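Long-range contacts in fiber protein 2 (Fowl adenovirus 1, PDB 2VTW), which forms, as a homotrimer, the short fibre of the virion, whose C-terminal head domain probably binds a host receptor for attachment to the target cell: residues S77-Q82 and Y164-F169; N116-I121 and P155-N160. All coordinates share one frame; numbering follows the deposited sequence.

Contact 1: S77-Q82 and Y164-F169; sequences SSFLTQ and YNLIAF. With SO4 (sulfate ion), chain G.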
# COMPACT_ATOMS: atom_id res chain seq x y z
N SER A 77 -17.68 -7.76 2.97
CA SER A 77 -18.07 -9.03 3.58
C SER A 77 -17.92 -10.13 2.58
O SER A 77 -18.11 -9.90 1.39
CB SER A 77 -19.52 -8.97 4.07
OG SER A 77 -19.92 -10.20 4.67
N SER A 78 -17.48 -11.29 3.08
CA SER A 78 -17.49 -12.54 2.36
C SER A 78 -18.70 -13.44 2.78
O SER A 78 -18.85 -14.52 2.24
CB SER A 78 -16.20 -13.33 2.62
OG SER A 78 -16.07 -13.68 4.00
N PHE A 79 -19.51 -12.98 3.74
CA PHE A 79 -20.69 -13.71 4.25
C PHE A 79 -21.93 -12.94 3.79
O PHE A 79 -22.53 -12.16 4.55
CB PHE A 79 -20.68 -13.77 5.78
CG PHE A 79 -19.44 -14.41 6.37
CD1 PHE A 79 -19.27 -15.79 6.34
CD2 PHE A 79 -18.44 -13.63 6.95
CE1 PHE A 79 -18.14 -16.37 6.90
CE2 PHE A 79 -17.32 -14.20 7.51
CZ PHE A 79 -17.16 -15.58 7.49
N LEU A 80 -22.26 -13.12 2.52
CA LEU A 80 -23.21 -12.24 1.85
C LEU A 80 -24.63 -12.43 2.33
O LEU A 80 -25.45 -11.55 2.10
CB LEU A 80 -23.14 -12.40 0.33
CG LEU A 80 -21.80 -12.05 -0.32
CD1 LEU A 80 -21.86 -12.12 -1.83
CD2 LEU A 80 -21.34 -10.66 0.15
N THR A 81 -24.93 -13.56 3.00
CA THR A 81 -26.25 -13.72 3.65
C THR A 81 -26.19 -13.64 5.17
O THR A 81 -26.99 -12.92 5.77
CB THR A 81 -26.97 -15.02 3.15
OG1 THR A 81 -26.07 -16.14 3.22
CG2 THR A 81 -27.40 -14.86 1.71
N GLN A 82 -25.23 -14.31 5.80
CA GLN A 82 -25.15 -14.34 7.27
C GLN A 82 -24.67 -13.06 7.95
O GLN A 82 -25.06 -12.77 9.09
CB GLN A 82 -24.24 -15.49 7.75
CG GLN A 82 -24.55 -16.89 7.25
CD GLN A 82 -23.59 -17.92 7.83
OE1 GLN A 82 -23.54 -18.13 9.04
NE2 GLN A 82 -22.80 -18.55 6.97
N TYR A 164 -18.43 -12.79 13.06
CA TYR A 164 -17.84 -13.00 11.74
C TYR A 164 -16.79 -11.88 11.46
O TYR A 164 -16.99 -10.71 11.79
CB TYR A 164 -18.91 -12.90 10.64
CG TYR A 164 -20.04 -13.89 10.75
CD1 TYR A 164 -20.15 -14.95 9.86
CD2 TYR A 164 -21.04 -13.72 11.71
CE1 TYR A 164 -21.22 -15.87 9.95
CE2 TYR A 164 -22.12 -14.63 11.81
CZ TYR A 164 -22.19 -15.70 10.93
OH TYR A 164 -23.25 -16.60 11.02
N ASN A 165 -15.70 -12.26 10.81
CA ASN A 165 -14.62 -11.30 10.49
C ASN A 165 -14.83 -10.66 9.11
O ASN A 165 -14.84 -11.34 8.08
CB ASN A 165 -13.26 -11.98 10.58
CG ASN A 165 -12.94 -12.48 11.98
OD1 ASN A 165 -13.21 -11.83 13.00
ND2 ASN A 165 -12.36 -13.65 12.03
N LEU A 166 -15.05 -9.35 9.13
CA LEU A 166 -15.23 -8.51 7.95
C LEU A 166 -14.18 -7.39 7.94
O LEU A 166 -13.53 -7.16 8.96
CB LEU A 166 -16.63 -7.88 7.96
CG LEU A 166 -17.83 -8.74 7.48
CD1 LEU A 166 -18.07 -9.95 8.40
CD2 LEU A 166 -19.07 -7.84 7.37
N ILE A 167 -14.06 -6.68 6.81
CA ILE A 167 -13.22 -5.48 6.70
C ILE A 167 -14.06 -4.18 6.76
O ILE A 167 -14.88 -3.96 5.90
CB ILE A 167 -12.35 -5.46 5.38
CG1 ILE A 167 -11.75 -6.84 5.09
CG2 ILE A 167 -11.26 -4.33 5.49
CD1 ILE A 167 -11.25 -7.06 3.68
N ALA A 168 -13.83 -3.35 7.76
CA ALA A 168 -14.43 -2.02 7.85
C ALA A 168 -13.51 -0.99 7.17
O ALA A 168 -12.31 -0.94 7.47
CB ALA A 168 -14.69 -1.63 9.29
N PHE A 169 -14.08 -0.22 6.25
CA PHE A 169 -13.41 0.92 5.60
C PHE A 169 -14.12 2.17 6.06
O PHE A 169 -15.29 2.35 5.74
CB PHE A 169 -13.56 0.86 4.08
CG PHE A 169 -12.77 -0.23 3.42
CD1 PHE A 169 -11.65 0.07 2.67
CD2 PHE A 169 -13.20 -1.54 3.47
CE1 PHE A 169 -10.94 -0.92 2.03
CE2 PHE A 169 -12.47 -2.56 2.82
CZ PHE A 169 -11.35 -2.26 2.11
S SO4 G . -22.91 -16.96 3.70
O1 SO4 G . -21.65 -17.33 4.30
O2 SO4 G . -23.84 -18.04 3.96
O3 SO4 G . -23.46 -15.74 4.27
O4 SO4 G . -22.73 -16.90 2.27
O HOH W 1 -15.94 -11.49 5.44
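Y164 reaches from strand 163-173 to the loop 77-82 and touches it at both ends of its side chain. The contact joins the loop after strand 71-76 to that strand's antiparallel neighbour in the beta sheet of the fibre head domain. Y164 CB stands over the rim of one F79 face, 3.7 Å from F79 CE2. CG is turned away from its own carbonyl carbon (chi1 -59°), and this sends the ring along the loop toward Q82. CD1 then sits over the centre of the same F79 face, 3.6 Å from F79 CG. The two rings make a T-shaped (edge-to-face) pair, with Y164 giving the edge and the planes at 70°. Farther out, CE1 and CZ pass Q82 CB and OE1. At the tip, Y164 OH donates to Q82 OE1 at 2.5 Å. The hydroxyl stands above the carbonyl plane of the amide.

The other end of the Q82 amide faces a sulfate, probably from the crystallisation liquor. Q82 NE2 donates to SO4 O1 at 3.2 Å. SO4 O3 accepts from the backbone N atoms of T81 and Q82, with Q82 N at 2.7 Å and nearly straight (175°).

Nearer the start of the loop, S77 CB packs on L166 CD2 at 3.5 Å. S77 OG accepts from F79 N in an ST turn and also bonds to C83 O. Water 1 joins S78 N to N165 O.

In this crystal both ends of the Q82 amide are engaged, which probably fixes its rotation. The hydrogen bond from Y164 does not depend on the sulfate. With the aromatic pair, the S77 packing and the bridging water, it ties the loop to the sheet.

Contact 2: N116-I121 and P155-N160; sequences NMNQNI and PVLATN
N116 and L157 form a parallel beta bridge at the end of strand 147-157. The backbone bond beside it runs from M117 N to L157 O at 2.9 Å, in the carbonyl plane.

A second hydrogen bond across the contact comes from a side chain. N118 ND2 donates to A158 O at 3.1 Å, from above the carbonyl plane. The amide oxygen, N118 OD1, abuts T159, 3.0 Å from T159 CA, with T159 CG2 also close. Within 116-121, N116 OD1 accepts from N118 N at 3.1 Å, an Asx turn. It also takes a weak bond from N118 ND2.

Van der Waals contacts flank these bonds. N116 and L157 lie side by side and point the same way. Both have the gamma carbon anti to the backbone N (chi1 -158° and -169°), and L157 CD2 comes within 3.5 Å of N116 OD1. The apolar pair is M117 with V156: M117 CG packs on V156 CG1 at 3.6 Å, with SD next to the same methyl.

Beyond the bridge, N116 closes the turn and N118 adds its side-chain bond just past strand 147-157. Because N118 ND2 reaches both A158 O and, weakly, N116 OD1, its amide is held between the turn and the 155-160 segment.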
# COMPACT_ATOMS: atom_id res chain seq x y z
N ASN A 116 -21.16 -4.77 17.29
CA ASN A 116 -22.34 -5.51 17.77
C ASN A 116 -23.59 -5.09 17.01
O ASN A 116 -24.16 -4.04 17.26
CB ASN A 116 -22.52 -5.33 19.28
CG ASN A 116 -23.37 -6.46 19.91
OD1 ASN A 116 -24.12 -7.15 19.22
ND2 ASN A 116 -23.22 -6.65 21.21
N MET A 117 -23.99 -5.94 16.07
CA MET A 117 -25.20 -5.71 15.29
C MET A 117 -26.51 -5.88 16.08
O MET A 117 -27.58 -5.54 15.58
CB MET A 117 -25.23 -6.66 14.10
CG MET A 117 -24.13 -6.40 13.12
SD MET A 117 -24.41 -7.37 11.67
CE MET A 117 -25.73 -6.43 10.89
N ASN A 118 -26.41 -6.41 17.31
CA ASN A 118 -27.57 -6.59 18.18
C ASN A 118 -27.99 -5.32 18.91
O ASN A 118 -29.02 -5.34 19.58
CB ASN A 118 -27.28 -7.67 19.23
CG ASN A 118 -27.12 -9.03 18.62
OD1 ASN A 118 -28.04 -9.52 17.97
ND2 ASN A 118 -25.97 -9.66 18.82
N GLN A 119 -27.23 -4.24 18.84
CA GLN A 119 -27.61 -3.05 19.59
C GLN A 119 -28.09 -1.95 18.68
O GLN A 119 -28.30 -0.82 19.13
CB GLN A 119 -26.50 -2.58 20.55
CG GLN A 119 -25.16 -2.35 19.93
CD GLN A 119 -24.09 -1.98 20.94
OE1 GLN A 119 -24.12 -2.41 22.11
NE2 GLN A 119 -23.12 -1.18 20.49
N ASN A 120 -28.29 -2.29 17.41
CA ASN A 120 -28.79 -1.35 16.38
C ASN A 120 -28.25 0.12 16.49
O ASN A 120 -29.02 1.09 16.49
CB ASN A 120 -30.33 -1.40 16.31
CG ASN A 120 -30.86 -2.72 15.69
OD1 ASN A 120 -31.18 -3.69 16.40
ND2 ASN A 120 -30.95 -2.75 14.35
N ILE A 121 -26.93 0.23 16.63
CA ILE A 121 -26.16 1.44 16.33
C ILE A 121 -25.52 1.05 14.99
O ILE A 121 -24.66 0.18 14.96
CB ILE A 121 -25.10 1.73 17.41
CG1 ILE A 121 -25.73 1.72 18.82
CG2 ILE A 121 -24.38 3.07 17.17
CD1 ILE A 121 -24.71 1.71 19.97
N PRO A 155 -14.14 -8.16 14.05
CA PRO A 155 -15.17 -9.18 14.36
C PRO A 155 -16.56 -8.55 14.49
O PRO A 155 -16.73 -7.63 15.26
CB PRO A 155 -14.74 -9.76 15.70
CG PRO A 155 -13.77 -8.81 16.27
CD PRO A 155 -13.30 -7.84 15.21
N VAL A 156 -17.54 -9.05 13.73
CA VAL A 156 -18.90 -8.49 13.76
C VAL A 156 -19.88 -9.47 14.45
O VAL A 156 -20.03 -10.59 13.99
CB VAL A 156 -19.39 -8.14 12.35
CG1 VAL A 156 -20.73 -7.42 12.40
CG2 VAL A 156 -18.35 -7.28 11.61
N LEU A 157 -20.49 -9.04 15.55
CA LEU A 157 -21.42 -9.92 16.28
C LEU A 157 -22.80 -9.81 15.63
O LEU A 157 -23.49 -8.80 15.77
CB LEU A 157 -21.45 -9.61 17.77
CG LEU A 157 -22.18 -10.62 18.68
CD1 LEU A 157 -21.53 -12.00 18.71
CD2 LEU A 157 -22.30 -10.04 20.08
N ALA A 158 -23.15 -10.85 14.87
CA ALA A 158 -24.43 -10.97 14.20
C ALA A 158 -25.56 -11.22 15.22
O ALA A 158 -25.30 -11.46 16.42
CB ALA A 158 -24.37 -12.10 13.19
N THR A 159 -26.81 -11.18 14.75
CA THR A 159 -27.96 -11.42 15.63
C THR A 159 -28.03 -12.86 16.13
O THR A 159 -28.57 -13.09 17.21
CB THR A 159 -29.30 -10.98 15.00
OG1 THR A 159 -29.43 -11.55 13.70
CG2 THR A 159 -29.36 -9.48 14.90
N ASN A 160 -27.44 -13.79 15.38
CA ASN A 160 -27.27 -15.19 15.82
C ASN A 160 -26.21 -15.45 16.91
O ASN A 160 -25.85 -16.61 17.18
CB ASN A 160 -26.95 -16.08 14.60
CG ASN A 160 -25.54 -15.91 14.09
OD1 ASN A 160 -24.76 -15.12 14.63
ND2 ASN A 160 -25.19 -16.68 13.06

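How the contacts relate
Contacts 1 and 2 meet along two antiparallel strands, 147-157 and 163-173, which follow each other in the chain. The centres of the two contacts lie about 12 Å apart. Y164 O and V156 N are 2.6 Å apart, a probable hydrogen bond that joins the two strands directly. Y164 CE2 also packs on A158 CB at 3.7 Å. N160, in the 155-160 segment, hydrogen-bonds through ND2 to Y164 OH. In sequence, contact 2 is nested inside the loop closed by contact 1. Both tie loops to the same sheet of the head domain. The sulfate belongs to contact 1, and no other subunit of the trimer touches either contact.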